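Local coordinates for protein HIRA (Homo sapiens, PDB 5YJE) that cooperates with ASF1A to promote replication-independent chromatin assembly, represented here by its C-terminal region in a three-subunit assembly, at residues V74-L79 against T90-I96; I96-A100 against I135-C140; L131-S136 against A147-T153; T188-V194 against L285-S289. All blocks are in the same frame, centred on the assembly; numbering follows the deposited sequence.

Overall arrangement
Contacts 1 to 3 lie among three successive four-stranded antiparallel sheets, while contact 4 joins a fourth sheet to the chain's helices. Contact 1, a hydrogen-bonded ladder, passes through I96 into strand 96-101, used by contact 2, and borders the second subunit. Contact 2 is mostly apolar, without direct hydrogen bonds. Sharing I135 and S136 with it, contact 3 holds the same strand 135-141, but is only partly buried and rests on three direct hydrogen bonds at the turn and the strand pairing beside it. Contacts 1, 2 and 4 are buried; the centre of contact 4 is about 3 Å from that of the chain, and like contact 2 it relies on packing, of loop against helix end.

Contact 1 (V74-L79 against T90-I96); sequences VKLSRL and TVLTSRI
S77 and L92 form an antiparallel hydrogen-bonded pair, with S77 N lying 2.9 Å from L92 O and L92 N returning the bond to S77 O. L79 and T90 repeat the exchange less evenly: the angle at the hydrogen is 179° for L79 N to T90 O but 138° for T90 N to L79 O. Between these pairs V91 CA comes within 3.2 Å of S77 O in a CA-H...O contact.

The side chains of L79 and T90 lie side by side; L79 CG, turned opposite its backbone N (chi1 164°), sets CD2 3.9 Å from T90 CG2. On the same face, L79 CB is met by I96 CD1 at 4.0 Å and also by L92 CD1. At the far end the side chains of V74 and T93 cross, V74 CG1 lying 3.6 Å from T93 CG2, and both residues pack on the second subunit.

S77 OG accepts from E67 N; its own proton has S94 O, 3.4 Å away, and N66 OD1 as weak candidates. R78 forms a salt bridge with E89. The contact lies in the beta hairpin of strands 74-83 and 86-92, after which the chain turns into the next sheet at I96. Its chemistry implies that backbone bonds fix the register, while apolar carbons of L79, T90, L92 and I96 pack on one face, where V108 and F118 continue the cover.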
loop_
_atom_site.group_PDB
_atom_site.type_symbol
_atom_site.label_atom_id
_atom_site.label_comp_id
_atom_site.label_asym_id
_atom_site.label_seq_id
_atom_site.Cartn_x
_atom_site.Cartn_y
_atom_site.Cartn_z
ATOM N N VAL B 74 10.600 -36.115 10.933
ATOM C CA VAL B 74 10.701 -34.981 10.018
ATOM C C VAL B 74 11.844 -35.224 9.036
ATOM O O VAL B 74 13.014 -35.317 9.432
ATOM C CB VAL B 74 10.911 -33.671 10.792
ATOM C CG1 VAL B 74 11.007 -32.497 9.841
ATOM C CG2 VAL B 74 9.796 -33.474 11.829
ATOM N N LYS B 75 11.500 -35.331 7.756
ATOM C CA LYS B 75 12.486 -35.430 6.685
ATOM C C LYS B 75 13.159 -34.081 6.450
ATOM O O LYS B 75 12.480 -33.068 6.279
ATOM C CB LYS B 75 11.809 -35.892 5.394
ATOM C CG LYS B 75 11.275 -37.316 5.428
ATOM C CD LYS B 75 10.962 -37.817 4.015
ATOM C CE LYS B 75 9.463 -38.003 3.794
ATOM N NZ LYS B 75 8.730 -36.702 3.637
ATOM N N LEU B 76 14.492 -34.073 6.407
ATOM C CA LEU B 76 15.270 -32.851 6.269
ATOM C C LEU B 76 15.966 -32.801 4.916
ATOM O O LEU B 76 16.414 -33.825 4.392
ATOM C CB LEU B 76 16.336 -32.744 7.369
ATOM C CG LEU B 76 15.914 -32.790 8.851
ATOM C CD1 LEU B 76 17.166 -32.722 9.730
ATOM C CD2 LEU B 76 14.938 -31.685 9.240
ATOM N N SER B 77 16.068 -31.596 4.381
ATOM C CA SER B 77 16.870 -31.303 3.219
ATOM C C SER B 77 17.955 -30.330 3.638
ATOM O O SER B 77 17.744 -29.488 4.505
ATOM C CB SER B 77 16.009 -30.716 2.080
ATOM O OG SER B 77 14.929 -31.579 1.753
ATOM N N ARG B 78 19.118 -30.447 3.010
ATOM C CA ARG B 78 20.269 -29.624 3.333
ATOM C C ARG B 78 20.435 -28.522 2.305
ATOM O O ARG B 78 20.270 -28.746 1.097
ATOM C CB ARG B 78 21.560 -30.447 3.388
ATOM C CG ARG B 78 21.594 -31.481 4.467
ATOM C CD ARG B 78 22.910 -32.261 4.424
ATOM N NE ARG B 78 24.041 -31.438 4.843
ATOM C CZ ARG B 78 25.297 -31.864 4.889
ATOM N NH1 ARG B 78 25.596 -33.113 4.528
ATOM N NH2 ARG B 78 26.258 -31.035 5.278
ATOM N N LEU B 79 20.807 -27.349 2.804
ATOM C CA LEU B 79 21.234 -26.215 1.999
ATOM C C LEU B 79 22.641 -25.841 2.448
ATOM O O LEU B 79 22.869 -25.596 3.637
ATOM C CB LEU B 79 20.269 -25.027 2.154
ATOM C CG LEU B 79 20.738 -23.643 1.694
ATOM C CD1 LEU B 79 20.941 -23.637 0.175
ATOM C CD2 LEU B 79 19.731 -22.547 2.141
ATOM N N THR B 90 22.637 -25.399 6.550
ATOM C CA THR B 90 21.407 -25.348 7.324
ATOM C C THR B 90 20.513 -26.444 6.774
ATOM O O THR B 90 20.810 -27.040 5.730
ATOM C CB THR B 90 20.727 -23.955 7.259
ATOM O OG1 THR B 90 19.735 -23.867 8.273
ATOM C CG2 THR B 90 20.018 -23.682 5.912
ATOM N N VAL B 91 19.413 -26.702 7.487
ATOM C CA VAL B 91 18.429 -27.690 7.062
ATOM C C VAL B 91 17.058 -27.036 6.938
ATOM O O VAL B 91 16.738 -26.046 7.605
ATOM C CB VAL B 91 18.357 -28.896 8.021
ATOM C CG1 VAL B 91 19.657 -29.684 7.974
ATOM C CG2 VAL B 91 18.072 -28.435 9.417
ATOM N N LEU B 92 16.241 -27.619 6.071
ATOM C CA LEU B 92 14.859 -27.230 5.868
ATOM C C LEU B 92 14.021 -28.494 5.973
ATOM O O LEU B 92 14.538 -29.603 5.843
ATOM C CB LEU B 92 14.661 -26.540 4.496
ATOM C CG LEU B 92 15.320 -25.155 4.507
ATOM C CD1 LEU B 92 16.725 -25.180 3.967
ATOM C CD2 LEU B 92 14.454 -24.089 3.827
ATOM N N THR B 93 12.726 -28.326 6.230
ATOM C CA THR B 93 11.838 -29.465 6.431
ATOM C C THR B 93 11.035 -29.822 5.189
ATOM O O THR B 93 10.101 -30.621 5.292
ATOM C CB THR B 93 10.879 -29.210 7.618
ATOM O OG1 THR B 93 10.094 -28.032 7.385
ATOM C CG2 THR B 93 11.656 -29.040 8.915
ATOM N N SER B 94 11.350 -29.240 4.026
ATOM C CA SER B 94 10.736 -29.658 2.770
ATOM C C SER B 94 11.769 -29.582 1.655
ATOM O O SER B 94 12.817 -28.944 1.792
ATOM C CB SER B 94 9.486 -28.827 2.410
ATOM O OG SER B 94 9.757 -27.452 2.469
ATOM N N ARG B 95 11.471 -30.267 0.551
ATOM C CA ARG B 95 12.406 -30.305 -0.571
ATOM C C ARG B 95 12.615 -28.916 -1.169
ATOM O O ARG B 95 11.660 -28.178 -1.421
ATOM C CB ARG B 95 11.908 -31.272 -1.642
ATOM C CG ARG B 95 11.570 -32.630 -1.081
ATOM C CD ARG B 95 12.124 -33.775 -1.918
ATOM N NE ARG B 95 11.401 -34.025 -3.163
ATOM C CZ ARG B 95 10.152 -34.474 -3.226
ATOM N NH1 ARG B 95 9.584 -34.702 -4.404
ATOM N NH2 ARG B 95 9.460 -34.676 -2.113
ATOM N N ILE B 96 13.875 -28.563 -1.382
ATOM C CA ILE B 96 14.236 -27.326 -2.063
ATOM C C ILE B 96 14.151 -27.536 -3.575
ATOM O O ILE B 96 14.802 -28.430 -4.127
ATOM C CB ILE B 96 15.634 -26.858 -1.642
ATOM C CG1 ILE B 96 15.648 -26.604 -0.130
ATOM C CG2 ILE B 96 16.030 -25.594 -2.426
ATOM C CD1 ILE B 96 17.030 -26.608 0.501
#

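Contact 2 (I96-A100 against I135-C140); sequences ILTAA and ISTLHC
Strands 96-101 and 135-141, the first strands of two successive four-stranded sheets, run side by side in nearly the same direction. Their axes are 16° apart and approach to 6.0 Å. This is consistent with the neighbouring inner strands of a beta-propeller, the clan to which this family is assigned. No hydrogen bond passes directly between the segments, so side chains and one water make the joint.

A100 presents its methyl to the opposite strand: A100 CB lies 3.7 Å from L138 CB and 3.8 Å from C140 SG. L138 reaches further back along strand 96-101, its CD1 coming 4.1 Å from A99 CA. T98 divides its two branches between different tasks. With OG1 anti to the backbone N (chi1 -178°), its methyl is left to cross I135 at about a right angle, T98 CG2 to I135 CG1 being 4.0 Å. T98 OG1 is 3.0 Å from a water that in turn accepts from L138 N, also at 3.0 Å. L97 and I135 slide past each other in opposite directions, L97 CD1 touching I135 CG2 at 4.2 Å.

A classic beta bulge in each strand shapes this pattern. L97 and T98 both face A109 of the adjoining strand 105-110, and both point across the contact; S136 and T137 both face L148, which leaves I135 and L138 directed at strand 96-101. The joint is thus held mainly by apolar packing, and the water supplies the acceptor for L138 N between the strands.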
loop_
_atom_site.group_PDB
_atom_site.type_symbol
_atom_site.label_atom_id
_atom_site.label_comp_id
_atom_site.label_asym_id
_atom_site.label_seq_id
_atom_site.Cartn_x
_atom_site.Cartn_y
_atom_site.Cartn_z
ATOM N N ILE B 96 13.875 -28.563 -1.382
ATOM C CA ILE B 96 14.236 -27.326 -2.063
ATOM C C ILE B 96 14.151 -27.536 -3.575
ATOM O O ILE B 96 14.802 -28.430 -4.127
ATOM C CB ILE B 96 15.634 -26.858 -1.642
ATOM C CG1 ILE B 96 15.648 -26.604 -0.130
ATOM C CG2 ILE B 96 16.030 -25.594 -2.426
ATOM C CD1 ILE B 96 17.030 -26.608 0.501
ATOM N N LEU B 97 13.341 -26.705 -4.240
ATOM C CA LEU B 97 13.110 -26.749 -5.680
ATOM C C LEU B 97 14.061 -25.835 -6.437
ATOM O O LEU B 97 14.635 -26.243 -7.453
ATOM C CB LEU B 97 11.664 -26.368 -5.994
ATOM C CG LEU B 97 10.602 -27.355 -5.536
ATOM C CD1 LEU B 97 9.154 -26.828 -5.777
ATOM C CD2 LEU B 97 10.854 -28.703 -6.240
ATOM N N THR B 98 14.253 -24.599 -5.973
ATOM C CA THR B 98 15.254 -23.766 -6.636
ATOM C C THR B 98 15.837 -22.820 -5.605
ATOM O O THR B 98 15.420 -22.801 -4.449
ATOM C CB THR B 98 14.682 -23.003 -7.865
ATOM O OG1 THR B 98 15.726 -22.246 -8.487
ATOM C CG2 THR B 98 13.562 -22.008 -7.498
ATOM N N ALA B 99 16.792 -22.007 -6.040
ATOM C CA ALA B 99 17.507 -21.151 -5.111
ATOM C C ALA B 99 18.100 -19.973 -5.870
ATOM O O ALA B 99 18.284 -20.027 -7.085
ATOM C CB ALA B 99 18.600 -21.938 -4.371
ATOM N N ALA B 100 18.391 -18.899 -5.135
ATOM C CA ALA B 100 19.080 -17.734 -5.686
ATOM C C ALA B 100 19.830 -17.062 -4.545
ATOM O O ALA B 100 19.646 -17.407 -3.376
ATOM C CB ALA B 100 18.105 -16.766 -6.376
ATOM N N ILE B 135 6.578 -21.878 -6.860
ATOM C CA ILE B 135 7.660 -21.102 -7.442
ATOM C C ILE B 135 7.914 -21.532 -8.889
ATOM O O ILE B 135 7.689 -22.689 -9.281
ATOM C CB ILE B 135 8.942 -21.263 -6.605
ATOM C CG1 ILE B 135 9.995 -20.222 -7.012
ATOM C CG2 ILE B 135 9.483 -22.764 -6.700
ATOM C CD1 ILE B 135 9.575 -18.778 -6.756
ATOM N N SER B 136 8.387 -20.580 -9.689
ATOM C CA SER B 136 8.989 -20.858 -10.986
ATOM C C SER B 136 10.447 -20.417 -11.011
ATOM O O SER B 136 11.323 -21.246 -11.237
ATOM C CB SER B 136 8.184 -20.185 -12.122
ATOM O OG SER B 136 8.650 -20.612 -13.401
ATOM N N THR B 137 10.738 -19.150 -10.731
ATOM C CA THR B 137 12.110 -18.683 -10.650
ATOM C C THR B 137 12.287 -17.700 -9.500
ATOM O O THR B 137 11.346 -17.034 -9.060
ATOM C CB THR B 137 12.575 -17.993 -11.963
ATOM O OG1 THR B 137 11.672 -16.920 -12.289
ATOM C CG2 THR B 137 12.681 -19.009 -13.123
ATOM N N LEU B 138 13.532 -17.604 -9.055
ATOM C CA LEU B 138 13.976 -16.691 -8.023
ATOM C C LEU B 138 15.106 -15.837 -8.563
ATOM O O LEU B 138 15.951 -16.312 -9.322
ATOM C CB LEU B 138 14.486 -17.448 -6.764
ATOM C CG LEU B 138 13.479 -18.104 -5.826
ATOM C CD1 LEU B 138 14.179 -18.856 -4.659
ATOM C CD2 LEU B 138 12.490 -17.049 -5.290
ATOM N N HIS B 139 15.137 -14.582 -8.125
ATOM C CA HIS B 139 16.264 -13.694 -8.363
ATOM C C HIS B 139 16.566 -12.935 -7.078
ATOM O O HIS B 139 15.658 -12.662 -6.285
ATOM C CB HIS B 139 15.985 -12.672 -9.483
ATOM C CG HIS B 139 15.549 -13.279 -10.778
ATOM N ND1 HIS B 139 14.350 -13.948 -10.925
ATOM C CD2 HIS B 139 16.142 -13.297 -11.998
ATOM C CE1 HIS B 139 14.234 -14.369 -12.175
ATOM N NE2 HIS B 139 15.306 -13.984 -12.846
ATOM N N CYS B 140 17.842 -12.574 -6.891
ATOM C CA CYS B 140 18.237 -11.625 -5.854
ATOM C C CYS B 140 19.194 -10.590 -6.415
ATOM O O CYS B 140 20.038 -10.883 -7.262
ATOM C CB CYS B 140 18.930 -12.264 -4.644
ATOM S SG CYS B 140 18.121 -13.720 -4.183
HETATM O O HOH W 1 15.348 -19.763 -10.201
#

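Contact 3 (L131-S136 against A147-T153); sequences LPSPIS and ALTAAAT
S133 OG accepts a hydrogen bond from A151 N at 3.2 Å, with an angle of 164° at the hydrogen. The hydroxyl stands between the backbone N and the carbonyl carbon of its own residue (chi1 72°), which turns it to the start of the T149-A152 turn. The next amide back, A150 N, is taken by P134 O at 2.8 Å, the donor lying nearly along the C=O axis. S136 N, 2.8 Å from L148 O, lies in that carbonyl's plane, though the bond is bent (143° at the hydrogen). Were S133 an alanine, the amide of A151 would probably be left without this acceptor, and the turn would be tied to the 131-134 loop chiefly through P134.

Segment 131-136 leads from the last strand of one four-stranded sheet into the first strand of the next, and there pairs with strand 144-149 as a beta hairpin. The type I turn that follows is closed by A152 N donating to T149 O at 2.7 Å, and T149 N donates to T153 O at 2.9 Å. Beside the strand pairing, A147 CB touches I135 CD1, at 3.8 Å, and L131 CD2, at 4.1 Å; W157 packs against L131 and A147. Other polar groups have partners outside the segments: S136 OG bonds to P42 O, A150 has a backbone bond with L41, and R113 NH2 makes weak bonds to the carbonyls of L131 and P132.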
loop_
_atom_site.group_PDB
_atom_site.type_symbol
_atom_site.label_atom_id
_atom_site.label_comp_id
_atom_site.label_asym_id
_atom_site.label_seq_id
_atom_site.Cartn_x
_atom_site.Cartn_y
_atom_site.Cartn_z
ATOM N N LEU B 131 3.788 -18.677 -0.623
ATOM C CA LEU B 131 3.569 -18.074 -1.924
ATOM C C LEU B 131 2.178 -18.429 -2.413
ATOM O O LEU B 131 1.638 -19.482 -2.057
ATOM C CB LEU B 131 4.601 -18.575 -2.928
ATOM C CG LEU B 131 6.078 -18.248 -2.706
ATOM C CD1 LEU B 131 6.962 -19.075 -3.677
ATOM C CD2 LEU B 131 6.326 -16.750 -2.872
ATOM N N PRO B 132 1.562 -17.558 -3.215
ATOM C CA PRO B 132 0.192 -17.841 -3.685
ATOM C C PRO B 132 0.101 -19.032 -4.633
ATOM O O PRO B 132 -0.990 -19.594 -4.793
ATOM C CB PRO B 132 -0.219 -16.536 -4.374
ATOM C CG PRO B 132 1.104 -15.875 -4.755
ATOM C CD PRO B 132 2.028 -16.219 -3.620
ATOM N N SER B 133 1.207 -19.436 -5.248
ATOM C CA SER B 133 1.254 -20.603 -6.117
ATOM C C SER B 133 2.698 -21.086 -6.141
ATOM O O SER B 133 3.580 -20.418 -5.581
ATOM C CB SER B 133 0.729 -20.266 -7.536
ATOM O OG SER B 133 1.613 -19.458 -8.268
ATOM N N PRO B 134 2.980 -22.257 -6.745
ATOM C CA PRO B 134 4.360 -22.780 -6.690
ATOM C C PRO B 134 5.352 -21.859 -7.377
ATOM O O PRO B 134 5.023 -21.134 -8.323
ATOM C CB PRO B 134 4.279 -24.136 -7.408
ATOM C CG PRO B 134 2.853 -24.555 -7.283
ATOM C CD PRO B 134 2.050 -23.245 -7.326
ATOM N N ILE B 135 6.578 -21.878 -6.860
ATOM C CA ILE B 135 7.660 -21.102 -7.442
ATOM C C ILE B 135 7.914 -21.532 -8.889
ATOM O O ILE B 135 7.689 -22.689 -9.281
ATOM C CB ILE B 135 8.942 -21.263 -6.605
ATOM C CG1 ILE B 135 9.995 -20.222 -7.012
ATOM C CG2 ILE B 135 9.483 -22.764 -6.700
ATOM C CD1 ILE B 135 9.575 -18.778 -6.756
ATOM N N SER B 136 8.387 -20.580 -9.689
ATOM C CA SER B 136 8.989 -20.858 -10.986
ATOM C C SER B 136 10.447 -20.417 -11.011
ATOM O O SER B 136 11.323 -21.246 -11.237
ATOM C CB SER B 136 8.184 -20.185 -12.122
ATOM O OG SER B 136 8.650 -20.612 -13.401
ATOM N N ALA B 147 10.262 -13.325 -6.534
ATOM C CA ALA B 147 9.703 -14.629 -6.847
ATOM C C ALA B 147 8.692 -14.491 -7.983
ATOM O O ALA B 147 7.770 -13.666 -7.905
ATOM C CB ALA B 147 9.049 -15.244 -5.607
ATOM N N LEU B 148 8.879 -15.287 -9.035
ATOM C CA LEU B 148 7.915 -15.439 -10.125
ATOM C C LEU B 148 7.257 -16.809 -9.988
ATOM O O LEU B 148 7.950 -17.833 -10.003
ATOM C CB LEU B 148 8.599 -15.323 -11.494
ATOM C CG LEU B 148 8.639 -14.009 -12.293
ATOM C CD1 LEU B 148 9.613 -12.998 -11.722
ATOM C CD2 LEU B 148 9.018 -14.301 -13.724
ATOM N N THR B 149 5.935 -16.833 -9.880
ATOM C CA THR B 149 5.213 -18.056 -9.568
ATOM C C THR B 149 4.579 -18.677 -10.814
ATOM O O THR B 149 4.466 -18.060 -11.878
ATOM C CB THR B 149 4.138 -17.802 -8.501
ATOM O OG1 THR B 149 3.141 -16.905 -9.014
ATOM C CG2 THR B 149 4.752 -17.219 -7.236
ATOM N N ALA B 150 4.169 -19.943 -10.662
ATOM C CA ALA B 150 3.535 -20.659 -11.768
ATOM C C ALA B 150 2.335 -19.901 -12.304
ATOM O O ALA B 150 2.104 -19.872 -13.514
ATOM C CB ALA B 150 3.091 -22.060 -11.340
ATOM N N ALA B 151 1.559 -19.289 -11.421
ATOM C CA ALA B 151 0.406 -18.530 -11.862
ATOM C C ALA B 151 0.807 -17.269 -12.642
ATOM O O ALA B 151 -0.076 -16.559 -13.131
ATOM C CB ALA B 151 -0.469 -18.201 -10.650
ATOM N N ALA B 152 2.113 -17.010 -12.767
ATOM C CA ALA B 152 2.652 -15.824 -13.413
ATOM C C ALA B 152 2.362 -14.551 -12.609
ATOM O O ALA B 152 2.006 -13.510 -13.163
ATOM C CB ALA B 152 2.154 -15.702 -14.853
ATOM N N THR B 153 2.522 -14.631 -11.296
ATOM C CA THR B 153 2.619 -13.454 -10.448
ATOM C C THR B 153 4.074 -13.206 -10.069
ATOM O O THR B 153 4.909 -14.115 -10.055
ATOM C CB THR B 153 1.782 -13.599 -9.171
ATOM O OG1 THR B 153 2.288 -14.696 -8.409
ATOM C CG2 THR B 153 0.319 -13.834 -9.497
#

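Contact 4 (T188-V194 against L285-S289); sequences TQHGIPV and LTLQS
V194 and L287 meet at about a right angle, V194 CG2 standing 3.6 Å from L287 CD1. T188 adds a more distant methyl to the same carbon, its CG2 lying 4.2 Å from L287 CD1. I192 instead crosses Q288 obliquely: I192 CD1 comes within 3.6 Å of Q288 CD and is about as near to CG and NE2 of that side chain. The same methyl lies 3.5 Å from T286 O, a carbonyl bonded to N206 ND2.

H190 also crosses Q288 obliquely, its ring plane and the amide plane being 48° apart. H190 CB is 3.8 Å from Q288 OE1, while H190 CD2 is 3.5 Å from Q288 O, so Q288 meets H190 through backbone and side chain alike. The extended chain beyond CG (chi2 177°) carries the amide past I192 to H190.

Geometry at the helix end places Q288. Its positive phi of 52° and two bonds back into the last turn define a Schellman motif, Q288 N donating to L285 O at 2.8 Å. S289 then takes the N-cap position of the next helix, 290-307. Facing this helix junction is the type I turn T188-G191, which links strands 184-187 and 193-196 of a four-stranded sheet; T188 OG1 receives weak bonds there from H190 N and I192 N. With an alanine in place of Q288, H190 CB would lose OE1 and a gap would probably open beside I192 CD1, while the carbonyl near the ring would remain. T286 OG1 is hydrogen-bonded to S127 of the third subunit.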
loop_
_atom_site.group_PDB
_atom_site.type_symbol
_atom_site.label_atom_id
_atom_site.label_comp_id
_atom_site.label_asym_id
_atom_site.label_seq_id
_atom_site.Cartn_x
_atom_site.Cartn_y
_atom_site.Cartn_z
ATOM N N THR B 188 16.742 -4.659 -10.543
ATOM C CA THR B 188 17.735 -3.612 -10.353
ATOM C C THR B 188 18.111 -3.476 -8.877
ATOM O O THR B 188 17.475 -4.041 -7.976
ATOM C CB THR B 188 17.226 -2.285 -10.897
ATOM O OG1 THR B 188 16.301 -1.695 -9.968
ATOM C CG2 THR B 188 16.558 -2.502 -12.248
ATOM N N GLN B 189 19.159 -2.689 -8.633
ATOM C CA GLN B 189 19.693 -2.458 -7.297
ATOM C C GLN B 189 18.723 -1.705 -6.399
ATOM O O GLN B 189 19.005 -1.555 -5.207
ATOM C CB GLN B 189 21.031 -1.721 -7.393
ATOM N N HIS B 190 17.586 -1.237 -6.919
ATOM C CA HIS B 190 16.516 -0.736 -6.072
ATOM C C HIS B 190 15.305 -1.651 -6.084
ATOM O O HIS B 190 14.233 -1.252 -5.617
ATOM C CB HIS B 190 16.114 0.675 -6.483
ATOM C CG HIS B 190 17.230 1.663 -6.365
ATOM N ND1 HIS B 190 17.605 2.225 -5.161
ATOM C CD2 HIS B 190 18.098 2.138 -7.291
ATOM C CE1 HIS B 190 18.640 3.023 -5.359
ATOM N NE2 HIS B 190 18.956 2.991 -6.641
ATOM N N GLY B 191 15.451 -2.882 -6.575
ATOM C CA GLY B 191 14.379 -3.853 -6.439
ATOM C C GLY B 191 13.266 -3.666 -7.442
ATOM O O GLY B 191 12.124 -4.076 -7.178
ATOM N N ILE B 192 13.563 -3.055 -8.578
ATOM C CA ILE B 192 12.594 -2.831 -9.639
ATOM C C ILE B 192 12.714 -3.964 -10.651
ATOM O O ILE B 192 13.829 -4.241 -11.122
ATOM C CB ILE B 192 12.821 -1.461 -10.290
ATOM C CG1 ILE B 192 12.613 -0.390 -9.213
ATOM C CG2 ILE B 192 11.944 -1.294 -11.540
ATOM C CD1 ILE B 192 12.362 0.990 -9.752
ATOM N N PRO B 193 11.626 -4.665 -10.967
ATOM C CA PRO B 193 11.694 -5.693 -12.007
ATOM C C PRO B 193 11.501 -5.113 -13.400
ATOM O O PRO B 193 10.646 -4.256 -13.647
ATOM C CB PRO B 193 10.548 -6.649 -11.636
ATOM C CG PRO B 193 9.553 -5.785 -10.919
ATOM C CD PRO B 193 10.298 -4.606 -10.325
ATOM N N VAL B 194 12.319 -5.616 -14.318
ATOM C CA VAL B 194 12.304 -5.243 -15.725
ATOM C C VAL B 194 12.171 -6.516 -16.555
ATOM O O VAL B 194 12.900 -7.492 -16.335
ATOM C CB VAL B 194 13.578 -4.462 -16.110
ATOM C CG1 VAL B 194 13.486 -3.965 -17.520
ATOM C CG2 VAL B 194 13.776 -3.305 -15.150
ATOM N N LEU B 285 13.652 7.980 -14.564
ATOM C CA LEU B 285 12.931 8.186 -13.307
ATOM C C LEU B 285 12.155 6.933 -12.878
ATOM O O LEU B 285 12.228 6.507 -11.718
ATOM C CB LEU B 285 12.000 9.384 -13.459
ATOM C CG LEU B 285 11.090 9.756 -12.291
ATOM C CD1 LEU B 285 11.907 10.179 -11.103
ATOM C CD2 LEU B 285 10.214 10.897 -12.729
ATOM N N THR B 286 11.399 6.342 -13.804
ATOM C CA THR B 286 10.644 5.120 -13.538
ATOM C C THR B 286 11.545 3.986 -13.042
ATOM O O THR B 286 11.176 3.233 -12.133
ATOM C CB THR B 286 9.913 4.695 -14.813
ATOM O OG1 THR B 286 8.985 5.707 -15.192
ATOM C CG2 THR B 286 9.159 3.414 -14.600
ATOM N N LEU B 287 12.716 3.834 -13.655
ATOM C CA LEU B 287 13.711 2.864 -13.235
ATOM C C LEU B 287 14.416 3.272 -11.946
ATOM O O LEU B 287 15.174 2.462 -11.394
ATOM C CB LEU B 287 14.748 2.672 -14.349
ATOM C CG LEU B 287 14.546 1.589 -15.417
ATOM C CD1 LEU B 287 14.565 0.186 -14.818
ATOM C CD2 LEU B 287 13.248 1.814 -16.139
ATOM N N GLN B 288 14.196 4.500 -11.467
ATOM C CA GLN B 288 14.925 5.034 -10.319
ATOM C C GLN B 288 16.432 4.888 -10.511
ATOM O O GLN B 288 17.165 4.543 -9.587
ATOM C CB GLN B 288 14.480 4.365 -9.014
ATOM C CG GLN B 288 12.992 4.455 -8.740
ATOM C CD GLN B 288 12.580 3.720 -7.463
ATOM O OE1 GLN B 288 13.419 3.379 -6.618
ATOM N NE2 GLN B 288 11.280 3.458 -7.331
ATOM N N SER B 289 16.899 5.163 -11.723
ATOM C CA SER B 289 18.318 5.081 -12.069
ATOM C C SER B 289 18.900 6.492 -12.045
ATOM O O SER B 289 18.786 7.235 -13.022
ATOM C CB SER B 289 18.491 4.421 -13.433
ATOM O OG SER B 289 19.760 4.712 -13.984
#